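Local coordinates for tyrosyl-DNA phosphodiesterase 2 (Danio rerio, PDB 4F1H), which belongs to the endonuclease/exonuclease/phosphatase family, with a DNase I-like fold, and carries a bound magnesium ion, at residues K129-R132 with V133-K137. Numbering follows the deposited sequence.
Sequences KQLR and VVLQK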
loop_
_atom_site.group_PDB
_atom_site.type_symbol
_atom_site.label_atom_id
_atom_site.label_comp_id
_atom_site.label_asym_id
_atom_site.label_seq_id
_atom_site.Cartn_x
_atom_site.Cartn_y
_atom_site.Cartn_z
ATOM N N LYS B 129 -3.255 -9.625 5.574
ATOM C CA LYS B 129 -2.562 -10.876 5.966
ATOM C C LYS B 129 -2.598 -11.907 4.835
ATOM O O LYS B 129 -1.603 -12.598 4.567
ATOM C CB LYS B 129 -3.188 -11.497 7.208
ATOM C CG LYS B 129 -3.092 -10.623 8.442
ATOM C CD LYS B 129 -3.720 -11.362 9.625
ATOM C CE LYS B 129 -3.824 -10.448 10.841
ATOM N NZ LYS B 129 -4.315 -11.189 12.040
ATOM N N GLN B 130 -3.740 -11.994 4.153
ATOM C CA GLN B 130 -3.859 -12.901 3.002
ATOM C C GLN B 130 -2.993 -12.430 1.855
ATOM O O GLN B 130 -2.332 -13.230 1.210
ATOM C CB GLN B 130 -5.342 -13.018 2.574
ATOM C CG GLN B 130 -6.227 -13.620 3.646
ATOM C CD GLN B 130 -7.699 -13.529 3.287
ATOM O OE1 GLN B 130 -8.032 -13.023 2.212
ATOM N NE2 GLN B 130 -8.577 -13.974 4.184
ATOM N N LEU B 131 -2.971 -11.119 1.577
ATOM C CA LEU B 131 -2.111 -10.618 0.523
ATOM C C LEU B 131 -0.659 -10.992 0.803
ATOM O O LEU B 131 0.078 -11.382 -0.109
ATOM C CB LEU B 131 -2.244 -9.101 0.365
ATOM C CG LEU B 131 -1.240 -8.486 -0.593
ATOM C CD1 LEU B 131 -1.545 -8.879 -2.078
ATOM C CD2 LEU B 131 -1.394 -6.965 -0.436
ATOM N N ARG B 132 -0.237 -10.912 2.072
ATOM C CA ARG B 132 1.151 -11.303 2.361
ATOM C C ARG B 132 1.427 -12.758 1.995
ATOM O O ARG B 132 2.494 -13.059 1.428
ATOM C CB ARG B 132 1.475 -11.083 3.842
ATOM C CG ARG B 132 1.566 -9.634 4.217
ATOM C CD ARG B 132 1.903 -9.569 5.709
ATOM N NE ARG B 132 1.770 -8.204 6.194
ATOM C CZ ARG B 132 2.714 -7.281 6.055
ATOM N NH1 ARG B 132 3.865 -7.593 5.457
ATOM N NH2 ARG B 132 2.511 -6.052 6.522
ATOM N N VAL B 133 0.465 -13.644 2.266
ATOM C CA VAL B 133 0.595 -15.067 1.909
ATOM C C VAL B 133 0.694 -15.222 0.389
ATOM O O VAL B 133 1.556 -15.971 -0.106
ATOM C CB VAL B 133 -0.553 -15.919 2.480
ATOM C CG1 VAL B 133 -0.523 -17.345 1.895
ATOM C CG2 VAL B 133 -0.465 -15.969 3.991
ATOM N N VAL B 134 -0.152 -14.485 -0.352
ATOM C CA VAL B 134 -0.093 -14.535 -1.824
ATOM C C VAL B 134 1.255 -14.102 -2.371
ATOM O O VAL B 134 1.849 -14.802 -3.194
ATOM C CB VAL B 134 -1.200 -13.685 -2.489
ATOM C CG1 VAL B 134 -1.013 -13.630 -4.018
ATOM C CG2 VAL B 134 -2.578 -14.257 -2.131
ATOM N N LEU B 135 1.750 -12.959 -1.889
ATOM C CA LEU B 135 2.990 -12.420 -2.441
ATOM C C LEU B 135 4.175 -13.316 -2.077
ATOM O O LEU B 135 5.099 -13.488 -2.893
ATOM C CB LEU B 135 3.210 -10.954 -2.022
ATOM C CG LEU B 135 2.110 -9.972 -2.442
ATOM C CD1 LEU B 135 2.382 -8.616 -1.767
ATOM C CD2 LEU B 135 2.047 -9.820 -3.984
ATOM N N GLN B 136 4.134 -13.917 -0.887
ATOM C CA GLN B 136 5.189 -14.852 -0.494
ATOM C C GLN B 136 5.205 -16.077 -1.401
ATOM O O GLN B 136 6.279 -16.536 -1.801
ATOM C CB GLN B 136 5.072 -15.273 0.974
ATOM C CG GLN B 136 6.280 -16.109 1.432
ATOM C CD GLN B 136 7.610 -15.357 1.322
ATOM O OE1 GLN B 136 7.651 -14.121 1.357
ATOM N NE2 GLN B 136 8.704 -16.106 1.181
ATOM N N LYS B 137 4.019 -16.578 -1.779
ATOM C CA LYS B 137 3.964 -17.741 -2.655
ATOM C C LYS B 137 4.421 -17.388 -4.069
ATOM O O LYS B 137 5.043 -18.216 -4.743
ATOM C CB LYS B 137 2.559 -18.342 -2.696
ATOM C CG LYS B 137 2.097 -18.905 -1.371
ATOM C CD LYS B 137 2.885 -20.153 -0.984
ATOM C CE LYS B 137 2.518 -20.566 0.443
ATOM N NZ LYS B 137 3.267 -21.753 0.949
#
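Leu131 and Leu135 meet one turn apart on the same helix. CG of Leu131 lies 3.8 Å from CD1 of Leu135, and CD1 of Leu131 is equally close to CG of Leu135. The two side chains cross at a slant. With CG anti to its backbone N (chi1 172°), Leu131 sends its branch forward along the helix. Leu135 keeps CG beside its N (chi1 -59°) and turns back to meet it. CG of Leu135 also rests 3.4 Å from O of Leu131. O of Leu131 accepts the bond from N of Leu135, 2.9 Å away and nearly straight. Three more i to i+4 bonds continue the pattern of a regular alpha-helix. The one from Val133 N to Lys129 O is longer, at 3.3 Å. CG2 of Val134 lies 3.5 Å from O of Gln130.

Further out, the buried Gln130 side chain touches Phe89, Thr92 and Leu117, and Gln130 NE2 hydrogen-bonds OE1 of Glu118 and OE2 of Glu126. NE2 of Gln136 bonds to Glu140, one turn on. Leu135 reaches Leu166 in a loop. Lys129 and Arg132 are exposed. Residues 129-137 lie on helix 124-140, which connects the parallel neighbouring strands 108-114 and 145-150 in a beta-alpha-beta unit.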